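PDB 7C6C: chitosanase from Bacillus subtilis subsp. subtilis str. 168, which hydrolyses internal beta-(1->4) linkages between D-glucosamine residues in partly acetylated chitosan and probably aids defence against invading fungi by degrading their cell-wall chitosan. Local coordinates for residues L73-L76 with R77-K81; D85-S88 with N89-G92. One frame throughout, in Å; residues are numbered along the deposited sequence.

Interaction 1: L73-L76 with R77-K81; sequences LPEL and RRLAK
Glu75 and Arg78, three residues apart on helix 73-82, form a salt bridge in which a single carboxylate oxygen takes both donors. Arg78 NH2 donates to the syn lone pair of Glu75 OE1, 2.7 Å away, with an N-H...O angle of 159°. The NE of Arg78 reaches Glu75 OE1 as well, at 3.2 Å, less straight and from above the carboxylate plane. OE1 sits at the guanidinium edge, in the plane of that group, while the two flat groups stand 82° apart: a side-on, two-nitrogen grip on one atom.

The second oxygen of the carboxylate turns to Leu79, one turn further on, with Glu75 OE2 3.5 Å from Leu79 CD2. The methylene CG of Glu75 also packs on Leu79 CD1, at 3.9 Å. Glu75 can serve both neighbours because its chain, with CG opposite the backbone N (chi1 179°), bends at chi2 and swings the carboxylate along the helix.

Behind the side chains, successive backbone bonds from the N-H of residue i+4 to the C=O of residue i hold the spacing of an alpha-helix: Arg77 N to Leu73 O, Arg78 N to Pro74 O, then Leu79 N to Glu75 O and Ala80 N to Leu76 O. Further out, Leu73, Leu76 and Ala80 pack against helix 52-63, whereas Glu75 also touches Asn89 and Leu90 of the following loop.

Since both guanidinium donors converge on OE1, negative charge would be expected to be drawn toward that oxygen, leaving OE2 the less strongly neutralised of the pair.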
loop_
_atom_site.group_PDB
_atom_site.type_symbol
_atom_site.label_atom_id
_atom_site.label_comp_id
_atom_site.label_asym_id
_atom_site.label_seq_id
_atom_site.Cartn_x
_atom_site.Cartn_y
_atom_site.Cartn_z
ATOM N N LEU A 73 1.257 -0.276 -23.344
ATOM C CA LEU A 73 0.485 -1.454 -22.947
ATOM C C LEU A 73 1.128 -2.772 -23.354
ATOM O O LEU A 73 1.148 -3.697 -22.525
ATOM C CB LEU A 73 -0.965 -1.351 -23.434
ATOM C CG LEU A 73 -1.855 -0.417 -22.618
ATOM C CD1 LEU A 73 -3.169 -0.164 -23.329
ATOM C CD2 LEU A 73 -2.101 -0.990 -21.229
ATOM N N PRO A 74 1.639 -2.953 -24.578
ATOM C CA PRO A 74 2.221 -4.269 -24.906
ATOM C C PRO A 74 3.373 -4.649 -23.992
ATOM O O PRO A 74 3.447 -5.795 -23.529
ATOM C CB PRO A 74 2.635 -4.117 -26.376
ATOM C CG PRO A 74 1.681 -3.080 -26.920
ATOM C CD PRO A 74 1.510 -2.102 -25.777
ATOM N N GLU A 75 4.271 -3.704 -23.694
ATOM C CA GLU A 75 5.372 -4.015 -22.794
ATOM C C GLU A 75 4.881 -4.207 -21.361
ATOM O O GLU A 75 5.315 -5.137 -20.674
ATOM C CB GLU A 75 6.450 -2.935 -22.864
ATOM C CG GLU A 75 7.630 -3.167 -21.926
ATOM C CD GLU A 75 8.482 -4.383 -22.278
ATOM O OE1 GLU A 75 8.313 -4.987 -23.361
ATOM O OE2 GLU A 75 9.360 -4.726 -21.465
ATOM N N LEU A 76 3.979 -3.343 -20.883
ATOM C CA LEU A 76 3.442 -3.533 -19.540
ATOM C C LEU A 76 2.775 -4.895 -19.411
ATOM O O LEU A 76 2.875 -5.555 -18.369
ATOM C CB LEU A 76 2.452 -2.425 -19.197
ATOM C CG LEU A 76 3.062 -1.032 -19.057
ATOM C CD1 LEU A 76 1.951 0.007 -19.042
ATOM C CD2 LEU A 76 3.931 -0.921 -17.785
ATOM N N ARG A 77 2.085 -5.336 -20.464
ATOM C CA ARG A 77 1.436 -6.643 -20.436
ATOM C C ARG A 77 2.466 -7.764 -20.353
ATOM O O ARG A 77 2.317 -8.709 -19.562
ATOM C CB ARG A 77 0.544 -6.794 -21.668
ATOM C CG ARG A 77 -0.422 -7.951 -21.578
ATOM C CD ARG A 77 -1.149 -8.205 -22.902
ATOM N NE ARG A 77 -1.699 -6.978 -23.475
ATOM C CZ ARG A 77 -2.820 -6.399 -23.058
ATOM N NH1 ARG A 77 -3.534 -6.946 -22.076
ATOM N NH2 ARG A 77 -3.233 -5.269 -23.633
ATOM N N ARG A 78 3.528 -7.676 -21.157
ATOM C CA ARG A 78 4.575 -8.689 -21.107
ATOM C C ARG A 78 5.276 -8.703 -19.754
ATOM O O ARG A 78 5.606 -9.771 -19.230
ATOM C CB ARG A 78 5.594 -8.414 -22.208
ATOM C CG ARG A 78 6.786 -9.344 -22.179
ATOM C CD ARG A 78 7.513 -9.384 -23.510
ATOM N NE ARG A 78 8.055 -8.086 -23.892
ATOM C CZ ARG A 78 8.909 -7.916 -24.896
ATOM N NH1 ARG A 78 9.314 -8.967 -25.597
ATOM N NH2 ARG A 78 9.368 -6.706 -25.192
ATOM N N LEU A 79 5.514 -7.524 -19.169
ATOM C CA LEU A 79 6.168 -7.467 -17.864
ATOM C C LEU A 79 5.310 -8.122 -16.797
ATOM O O LEU A 79 5.828 -8.825 -15.918
ATOM C CB LEU A 79 6.482 -6.019 -17.491
ATOM C CG LEU A 79 7.505 -5.331 -18.394
ATOM C CD1 LEU A 79 7.555 -3.849 -18.073
ATOM C CD2 LEU A 79 8.886 -5.979 -18.263
ATOM N N ALA A 80 3.993 -7.918 -16.861
ATOM C CA ALA A 80 3.092 -8.579 -15.927
ATOM C C ALA A 80 3.092 -10.084 -16.151
ATOM O O ALA A 80 3.161 -10.865 -15.194
ATOM C CB ALA A 80 1.684 -8.009 -16.094
ATOM N N LYS A 81 3.037 -10.510 -17.414
ATOM C CA LYS A 81 3.052 -11.938 -17.708
ATOM C C LYS A 81 4.306 -12.604 -17.160
ATOM O O LYS A 81 4.238 -13.699 -16.589
ATOM C CB LYS A 81 2.955 -12.149 -19.215
ATOM C CG LYS A 81 2.815 -13.603 -19.606
ATOM C CD LYS A 81 2.729 -13.769 -21.114
ATOM C CE LYS A 81 2.224 -15.155 -21.479
ATOM N NZ LYS A 81 3.098 -16.213 -20.914
#

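Interaction 2: D85-S88 with N89-G92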
loop_
_atom_site.group_PDB
_atom_site.type_symbol
_atom_site.label_atom_id
_atom_site.label_comp_id
_atom_site.label_asym_id
_atom_site.label_seq_id
_atom_site.Cartn_x
_atom_site.Cartn_y
_atom_site.Cartn_z
ATOM N N ASP A 85 11.236 -7.522 -13.753
ATOM C CA ASP A 85 11.824 -6.285 -13.248
ATOM C C ASP A 85 12.378 -5.397 -14.361
ATOM O O ASP A 85 12.878 -4.304 -14.082
ATOM C CB ASP A 85 12.937 -6.677 -12.263
ATOM C CG ASP A 85 13.600 -5.496 -11.576
ATOM O OD1 ASP A 85 12.916 -4.733 -10.862
ATOM O OD2 ASP A 85 14.843 -5.379 -11.692
ATOM N N ASP A 86 12.299 -5.837 -15.614
ATOM C CA ASP A 86 12.872 -5.090 -16.733
ATOM C C ASP A 86 12.191 -3.738 -16.901
ATOM O O ASP A 86 10.964 -3.652 -17.018
ATOM C CB ASP A 86 12.655 -5.927 -17.993
ATOM C CG ASP A 86 13.416 -5.426 -19.209
ATOM O OD1 ASP A 86 14.228 -4.480 -19.117
ATOM O OD2 ASP A 86 13.202 -6.038 -20.280
ATOM N N THR A 87 12.995 -2.674 -16.938
ATOM C CA THR A 87 12.499 -1.357 -17.313
ATOM C C THR A 87 13.197 -0.822 -18.556
ATOM O O THR A 87 12.968 0.329 -18.946
ATOM C CB THR A 87 12.544 -0.365 -16.142
ATOM O OG1 THR A 87 13.869 -0.296 -15.609
ATOM C CG2 THR A 87 11.602 -0.799 -15.028
ATOM N N SER A 88 14.000 -1.649 -19.221
ATOM C CA SER A 88 14.775 -1.174 -20.358
ATOM C C SER A 88 13.928 -0.953 -21.608
ATOM O O SER A 88 14.398 -0.297 -22.542
ATOM C CB SER A 88 15.913 -2.150 -20.657
ATOM O OG SER A 88 15.423 -3.371 -21.189
ATOM N N ASN A 89 12.707 -1.489 -21.660
ATOM C CA ASN A 89 11.818 -1.286 -22.797
ATOM C C ASN A 89 10.660 -0.358 -22.451
ATOM O O ASN A 89 9.582 -0.464 -23.041
ATOM C CB ASN A 89 11.268 -2.607 -23.336
ATOM C CG ASN A 89 12.322 -3.477 -23.956
ATOM O OD1 ASN A 89 13.118 -3.026 -24.775
ATOM N ND2 ASN A 89 12.311 -4.754 -23.597
ATOM N N LEU A 90 10.867 0.548 -21.499
ATOM C CA LEU A 90 9.867 1.518 -21.075
ATOM C C LEU A 90 10.384 2.948 -21.217
ATOM O O LEU A 90 10.068 3.820 -20.410
ATOM C CB LEU A 90 9.394 1.244 -19.650
ATOM C CG LEU A 90 8.517 0.005 -19.450
ATOM C CD1 LEU A 90 8.261 -0.209 -17.967
ATOM C CD2 LEU A 90 7.207 0.092 -20.229
ATOM N N LYS A 91 11.163 3.219 -22.261
ATOM C CA LYS A 91 11.704 4.557 -22.444
ATOM C C LYS A 91 10.583 5.583 -22.545
ATOM O O LYS A 91 9.639 5.419 -23.322
ATOM C CB LYS A 91 12.564 4.613 -23.707
ATOM C CG LYS A 91 13.207 5.978 -23.948
ATOM C CD LYS A 91 14.153 5.955 -25.139
ATOM C CE LYS A 91 13.426 5.606 -26.421
ATOM N NZ LYS A 91 12.180 6.409 -26.588
ATOM N N GLY A 92 10.687 6.644 -21.748
ATOM C CA GLY A 92 9.689 7.690 -21.726
ATOM C C GLY A 92 8.523 7.442 -20.794
ATOM O O GLY A 92 7.759 8.376 -20.523
HETATM O O HOH W 1 10.874 -2.973 -19.908
HETATM O O HOH W 2 14.342 -6.893 -22.641
HETATM O O HOH W 3 15.580 -4.320 -23.726
#
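Leu90 meets Thr87 where a type I beta turn closes, Leu90 N pointing back to Thr87 O at 3.3 Å with an N-H...O angle of 146°, a weak bond. Just ahead of this turn and overlapping it, residues 86-88 are tied tightly among themselves. Asp86 OD1 accepts from Ser88 N at 2.8 Å, two residues on, which makes an Asx turn. Ser88 OG donates to the syn lone pair of Asp86 OD1 at 2.6 Å, whereas Ser88 N comes in from above the carboxylate plane. Ser88 can make this second bond because its OG stands between the backbone N and the carbonyl carbon (chi1 70°), turned back over the Asx turn.

On the apolar side, Leu90 CD1 lies only loosely beside Thr87 CG2, at 4.5 Å. Leu90 gets further packing from Glu75 and Leu79 of helix 73-82 and from Tyr39, which Thr87 touches too; Thr87 OG1 is bonded to Arg32.

The Asn89 side is looser and wet. Asp86 OD2 and Asn89 ND2 stay 3.7 Å apart, their carboxylate and amide planes 61° from parallel, and a water spans them, donating to Asp86 OD2 at 2.8 Å and accepting weakly from ND2. A second water donates to both Ser88 OG and Asn89 OD1; a third accepts from Asn89 N at 2.9 Å and gives a weak bond to Asp86 O.

The carboxylate of Asp86 is thus divided: OD1 fixes the bend through two direct donors, while OD2 reaches Asn89 through solvent, a link that should tolerate more movement than the Asx turn itself.

Overall arrangement
Interactions 1 and 2 follow one another along the chain, helix 73-82 and then the loop leading to helix 93-99, and the loop folds back so that their centres lie 11 Å apart. Close packing joins them: Leu79 CD2 is 3.4 Å from Asp86 O, and Glu75 CG is 3.7 Å from Leu90 CD2. Glu75 OE2 also comes within 4.2 Å of Asp86 OD2, an approach of like charges that Arg78 may partly offset through its bridge to Glu75. Interaction 1 lies away from the catalytic residues and from the malate pocket. In interaction 2, the Thr87 side chain is about 9 Å from that of Asp35, the nucleophile inferred by similarity.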